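Long-range contacts in malonyl acyl carrier protein transacylase (Streptococcus pneumoniae, PDB 3IM8), which probably transfers the malonyl group from malonyl-CoA to holo acyl carrier protein, a step that supplies malonyl units for fatty acid synthesis: residues E139-A144 against E179-A184; V227-A232 against E250-Y255. All coordinates share one frame; numbering follows the deposited sequence.

Contact 1: residues E139-A144 against E179-A184; sequences EVIEEA and ELLQEA
Ala144 and Leu180 bring two helices together, 139-144 and 179-184, whose segment axes approach to 9.5 Å and run at 140° to each other, closer to antiparallel than to parallel. The CA atoms of these two residues lie 5.7 Å apart. No hydrogen bond crosses the contact, and the side chains that touch are all aliphatic. The small methyl of Ala144 lets the backbones come close here. Its CB meets Leu181 CD2 at 3.7 Å and also packs against CB of Leu180. Leu180 reaches further along the neighbouring helix, and its CD1 sits against the carbonyl oxygen of Ala144. Leu181 carries much of the interface. Its CB does not point straight at helix 139-144, but the end of the side chain comes nearer to it. With CG anti to the carbonyl carbon (chi1 -65°), CD2 reaches that helix. There CD2 rests on Ile141 CA at 3.8 Å and on Ile141 CG1 at 3.9 Å. The two side chains meet at a slant. Toward the other end, Val140 has CG1 anti to its backbone N (chi1 176°). This branch meets Ala184 CB at 3.9 Å, a thinner and more exposed edge of the contact. Ile141 and Leu181 also pack on the sheet: both touch Val133 of strand 129-134, and Ile141 reaches Ile165 and Ile167 of strand 164-169. Glu142 OE2 is hydrogen-bonded to Tyr159 OH, which links helix 138-148 to strand 154-161 of the same sheet. Two helices packed side by side over an antiparallel part of a mixed sheet form a two-layer alpha/beta sandwich, as in the ferredoxin-like small subdomain of FabD-type acyltransferases.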
loop_
_atom_site.group_PDB
_atom_site.type_symbol
_atom_site.label_atom_id
_atom_site.label_comp_id
_atom_site.label_asym_id
_atom_site.label_seq_id
_atom_site.Cartn_x
_atom_site.Cartn_y
_atom_site.Cartn_z
ATOM N N GLU A 139 12.449 -18.559 5.455
ATOM C CA GLU A 139 13.692 -18.713 6.222
ATOM C C GLU A 139 14.893 -18.564 5.295
ATOM O O GLU A 139 15.872 -17.839 5.591
ATOM C CB GLU A 139 13.734 -20.113 6.876
ATOM C CG GLU A 139 12.648 -20.408 7.905
ATOM C CD GLU A 139 11.220 -20.400 7.318
ATOM O OE1 GLU A 139 10.282 -20.032 8.070
ATOM O OE2 GLU A 139 11.029 -20.755 6.117
ATOM N N VAL A 140 14.795 -19.260 4.168
ATOM C CA VAL A 140 15.828 -19.273 3.118
ATOM C C VAL A 140 16.120 -17.906 2.575
ATOM O O VAL A 140 17.291 -17.583 2.358
ATOM C CB VAL A 140 15.423 -20.207 1.939
ATOM C CG1 VAL A 140 16.469 -20.129 0.810
ATOM C CG2 VAL A 140 15.211 -21.652 2.450
ATOM N N ILE A 141 15.058 -17.105 2.383
ATOM C CA ILE A 141 15.174 -15.802 1.761
ATOM C C ILE A 141 15.824 -14.849 2.735
ATOM O O ILE A 141 16.734 -14.089 2.368
ATOM C CB ILE A 141 13.769 -15.254 1.298
ATOM C CG1 ILE A 141 13.209 -16.096 0.147
ATOM C CG2 ILE A 141 13.855 -13.803 0.832
ATOM C CD1 ILE A 141 11.671 -15.913 -0.061
ATOM N N GLU A 142 15.353 -14.903 3.990
ATOM C CA GLU A 142 15.889 -14.108 5.083
ATOM C C GLU A 142 17.383 -14.407 5.310
ATOM O O GLU A 142 18.193 -13.491 5.378
ATOM C CB GLU A 142 15.031 -14.328 6.364
ATOM C CG GLU A 142 13.550 -13.909 6.132
ATOM C CD GLU A 142 12.636 -13.951 7.362
ATOM O OE1 GLU A 142 12.882 -14.770 8.262
ATOM O OE2 GLU A 142 11.645 -13.180 7.414
ATOM N N GLU A 143 17.732 -15.685 5.409
ATOM C CA GLU A 143 19.135 -16.127 5.517
ATOM C C GLU A 143 20.002 -15.664 4.327
ATOM O O GLU A 143 21.092 -15.078 4.487
ATOM C CB GLU A 143 19.172 -17.655 5.632
ATOM C CG GLU A 143 20.536 -18.247 6.068
ATOM C CD GLU A 143 20.601 -19.796 5.990
ATOM O OE1 GLU A 143 21.688 -20.368 6.281
ATOM O OE2 GLU A 143 19.578 -20.439 5.635
ATOM N N ALA A 144 19.508 -15.901 3.120
ATOM C CA ALA A 144 20.240 -15.445 1.957
ATOM C C ALA A 144 20.523 -13.940 2.046
ATOM O O ALA A 144 21.678 -13.497 1.833
ATOM C CB ALA A 144 19.504 -15.814 0.702
ATOM N N GLU A 179 22.086 -14.731 -6.057
ATOM C CA GLU A 179 23.109 -15.766 -6.301
ATOM C C GLU A 179 22.992 -16.767 -5.179
ATOM O O GLU A 179 22.947 -17.985 -5.401
ATOM C CB GLU A 179 24.505 -15.125 -6.330
ATOM C CG GLU A 179 25.686 -16.119 -6.402
ATOM C CD GLU A 179 27.017 -15.451 -6.126
ATOM O OE1 GLU A 179 27.333 -14.482 -6.862
ATOM O OE2 GLU A 179 27.747 -15.885 -5.175
ATOM N N LEU A 180 22.888 -16.270 -3.945
ATOM C CA LEU A 180 22.745 -17.194 -2.830
ATOM C C LEU A 180 21.417 -17.939 -2.946
ATOM O O LEU A 180 21.367 -19.128 -2.681
ATOM C CB LEU A 180 22.901 -16.459 -1.500
ATOM C CG LEU A 180 24.340 -16.163 -1.085
ATOM C CD1 LEU A 180 24.308 -15.089 0.009
ATOM C CD2 LEU A 180 25.075 -17.456 -0.630
ATOM N N LEU A 181 20.350 -17.253 -3.382
ATOM C CA LEU A 181 19.039 -17.927 -3.584
ATOM C C LEU A 181 19.073 -19.032 -4.678
ATOM O O LEU A 181 18.527 -20.124 -4.476
ATOM C CB LEU A 181 17.913 -16.894 -3.843
ATOM C CG LEU A 181 17.599 -15.946 -2.644
ATOM C CD1 LEU A 181 17.094 -14.513 -3.008
ATOM C CD2 LEU A 181 16.704 -16.572 -1.606
ATOM N N GLN A 182 19.649 -18.745 -5.844
ATOM C CA GLN A 182 19.764 -19.762 -6.924
ATOM C C GLN A 182 20.506 -21.000 -6.397
ATOM O O GLN A 182 20.036 -22.141 -6.547
ATOM C CB GLN A 182 20.504 -19.191 -8.140
ATOM C CG GLN A 182 19.714 -18.102 -8.899
ATOM C CD GLN A 182 20.570 -17.139 -9.766
ATOM O OE1 GLN A 182 21.763 -16.974 -9.562
ATOM N NE2 GLN A 182 19.930 -16.493 -10.717
ATOM N N GLU A 183 21.658 -20.774 -5.773
ATOM C CA GLU A 183 22.416 -21.860 -5.165
ATOM C C GLU A 183 21.492 -22.678 -4.272
ATOM O O GLU A 183 21.338 -23.885 -4.457
ATOM C CB GLU A 183 23.588 -21.309 -4.352
ATOM C CG GLU A 183 24.937 -21.895 -4.733
ATOM C CD GLU A 183 26.068 -21.356 -3.879
ATOM O OE1 GLU A 183 25.930 -21.358 -2.638
ATOM O OE2 GLU A 183 27.095 -20.932 -4.450
ATOM N N ALA A 184 20.875 -22.007 -3.305
ATOM C CA ALA A 184 19.881 -22.643 -2.423
ATOM C C ALA A 184 18.751 -23.352 -3.182
ATOM O O ALA A 184 18.004 -24.160 -2.606
ATOM C CB ALA A 184 19.292 -21.586 -1.483
#

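Contact 2: residues V227-A232 against E250-Y255; sequences VGNTEA and EPVRFY
Asn229 and Val252 run alongside each other in the same direction. Val252 CG1, anti to its backbone N (chi1 176°), presses on Asn229 CG at 3.6 Å. Beside this pair, Arg253 N donates to Asn229 O at 3.0 Å, with an N-H...O angle of 155° and the donor tilted 23° from the carbonyl plane. The Arg253 chain runs extended past the loop. Its CD passes 3.7 Å from Thr230 O, which faces the rim of the guanidinium, close to its plane. Its NH1 is paired with Glu256. Thr230 and Glu250 stand roughly perpendicular, with Thr230 CG2 3.6 Å from Glu250 OE1. That carboxylate forms a salt bridge with Arg246. Two waters fill in the polar side. One joins Thr230 OG1 to Pro251 O; the other donates to Pro251 O at 2.8 Å and lies doubtfully close to Thr230 O. Between nearest side-chain atoms, Asn229 is about 4 Å from Ser90 and Val252 about 3 Å from His199, both predicted active-site residues. One direct backbone bond and bridging water thus tie loop 227-232 to strand 252-253 and the residue before it, beside the probable catalytic centre.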
loop_
_atom_site.group_PDB
_atom_site.type_symbol
_atom_site.label_atom_id
_atom_site.label_comp_id
_atom_site.label_asym_id
_atom_site.label_seq_id
_atom_site.Cartn_x
_atom_site.Cartn_y
_atom_site.Cartn_z
ATOM N N VAL A 227 -5.187 -3.140 10.791
ATOM C CA VAL A 227 -4.025 -4.022 10.906
ATOM C C VAL A 227 -2.828 -3.381 10.200
ATOM O O VAL A 227 -2.833 -3.207 8.974
ATOM C CB VAL A 227 -4.347 -5.428 10.358
ATOM C CG1 VAL A 227 -3.172 -6.356 10.518
ATOM C CG2 VAL A 227 -5.574 -6.010 11.097
ATOM N N GLY A 228 -1.805 -2.988 10.964
ATOM C CA GLY A 228 -0.678 -2.270 10.371
ATOM C C GLY A 228 0.311 -3.132 9.616
ATOM O O GLY A 228 0.529 -4.292 9.939
ATOM N N ASN A 229 0.935 -2.543 8.603
ATOM C CA ASN A 229 1.903 -3.222 7.737
ATOM C C ASN A 229 3.144 -3.725 8.479
ATOM O O ASN A 229 3.668 -4.830 8.217
ATOM C CB ASN A 229 2.354 -2.232 6.641
ATOM C CG ASN A 229 1.318 -2.040 5.520
ATOM O OD1 ASN A 229 0.278 -2.756 5.404
ATOM N ND2 ASN A 229 1.613 -1.098 4.678
ATOM N N THR A 230 3.608 -2.891 9.408
ATOM C CA THR A 230 4.928 -3.080 10.028
ATOM C C THR A 230 4.888 -4.232 11.035
ATOM O O THR A 230 5.671 -5.216 10.908
ATOM C CB THR A 230 5.454 -1.753 10.647
ATOM O OG1 THR A 230 5.386 -0.719 9.666
ATOM C CG2 THR A 230 6.858 -1.915 11.153
ATOM N N GLU A 231 3.923 -4.150 11.961
ATOM C CA GLU A 231 3.839 -5.121 13.048
ATOM C C GLU A 231 2.872 -6.257 12.757
ATOM O O GLU A 231 2.839 -7.226 13.493
ATOM C CB GLU A 231 3.406 -4.440 14.343
ATOM C CG GLU A 231 4.340 -3.318 14.817
ATOM C CD GLU A 231 5.580 -3.820 15.567
ATOM O OE1 GLU A 231 6.521 -4.408 14.970
ATOM O OE2 GLU A 231 5.621 -3.577 16.794
ATOM N N ALA A 232 2.123 -6.153 11.653
ATOM C CA ALA A 232 1.040 -7.097 11.327
ATOM C C ALA A 232 0.179 -7.276 12.582
ATOM O O ALA A 232 -0.048 -8.387 13.022
ATOM C CB ALA A 232 1.587 -8.403 10.831
ATOM N N GLU A 250 10.866 -0.386 6.847
ATOM C CA GLU A 250 10.766 -1.800 7.314
ATOM C C GLU A 250 9.835 -2.665 6.422
ATOM O O GLU A 250 9.026 -2.109 5.658
ATOM C CB GLU A 250 10.325 -1.827 8.784
ATOM C CG GLU A 250 11.399 -1.281 9.691
ATOM C CD GLU A 250 11.080 -1.386 11.160
ATOM O OE1 GLU A 250 10.386 -2.329 11.589
ATOM O OE2 GLU A 250 11.559 -0.511 11.885
ATOM N N PRO A 251 9.944 -4.015 6.491
ATOM C CA PRO A 251 9.121 -4.883 5.610
ATOM C C PRO A 251 7.605 -4.649 5.786
ATOM O O PRO A 251 7.136 -4.446 6.879
ATOM C CB PRO A 251 9.520 -6.304 6.015
ATOM C CG PRO A 251 10.853 -6.165 6.709
ATOM C CD PRO A 251 10.901 -4.806 7.308
ATOM N N VAL A 252 6.868 -4.630 4.683
ATOM C CA VAL A 252 5.398 -4.771 4.689
ATOM C C VAL A 252 4.947 -6.251 4.770
ATOM O O VAL A 252 5.242 -7.085 3.924
ATOM C CB VAL A 252 4.785 -4.073 3.475
ATOM C CG1 VAL A 252 3.259 -4.299 3.414
ATOM C CG2 VAL A 252 5.096 -2.577 3.492
ATOM N N ARG A 253 4.233 -6.574 5.825
ATOM C CA ARG A 253 3.949 -7.968 6.143
ATOM C C ARG A 253 2.479 -8.205 5.841
ATOM O O ARG A 253 1.615 -8.158 6.743
ATOM C CB ARG A 253 4.327 -8.295 7.599
ATOM C CG ARG A 253 5.803 -8.204 7.857
ATOM C CD ARG A 253 6.163 -8.561 9.325
ATOM N NE ARG A 253 7.622 -8.537 9.521
ATOM C CZ ARG A 253 8.468 -9.555 9.255
ATOM N NH1 ARG A 253 8.035 -10.737 8.784
ATOM N NH2 ARG A 253 9.773 -9.386 9.455
ATOM N N PHE A 254 2.199 -8.420 4.549
ATOM C CA PHE A 254 0.812 -8.502 4.097
ATOM C C PHE A 254 0.120 -9.802 4.551
ATOM O O PHE A 254 -0.946 -9.728 5.146
ATOM C CB PHE A 254 0.676 -8.289 2.566
ATOM C CG PHE A 254 -0.770 -8.209 2.094
ATOM C CD1 PHE A 254 -1.353 -9.284 1.416
ATOM C CD2 PHE A 254 -1.545 -7.062 2.355
ATOM C CE1 PHE A 254 -2.654 -9.230 0.980
ATOM C CE2 PHE A 254 -2.892 -6.986 1.960
ATOM C CZ PHE A 254 -3.457 -8.078 1.253
ATOM N N TYR A 255 0.718 -10.972 4.298
ATOM C CA TYR A 255 -0.012 -12.232 4.585
ATOM C C TYR A 255 -0.257 -12.439 6.062
ATOM O O TYR A 255 -1.302 -12.951 6.451
ATOM C CB TYR A 255 0.606 -13.474 3.917
ATOM C CG TYR A 255 2.024 -13.861 4.313
ATOM C CD1 TYR A 255 3.103 -13.583 3.465
ATOM C CD2 TYR A 255 2.277 -14.553 5.512
ATOM C CE1 TYR A 255 4.404 -13.961 3.794
ATOM C CE2 TYR A 255 3.568 -14.936 5.857
ATOM C CZ TYR A 255 4.625 -14.638 4.988
ATOM O OH TYR A 255 5.892 -15.001 5.309
HETATM O O HOH W 1 6.368 -1.645 7.165
HETATM O O HOH W 2 7.635 -5.508 9.465
#

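The centre of contact 1 lies about 26 Å from the centre of the chain, toward the periphery, yet most of its touching residues are buried. The centre of contact 2 is about 10 Å from that of the chain, and the contact is partly buried. The two centres are 22 Å apart and the contacts do not touch. The mixed sheet relates them: the helices of contact 1 pack on its strands 129-134 and 164-169, while strand 252-253 of contact 2 forms an edge of it. Contact 1 joins helix to helix mainly through aliphatic side chains. Contact 2 adds a backbone hydrogen bond and waters to van der Waals contact, and lies beside the predicted active-site residues.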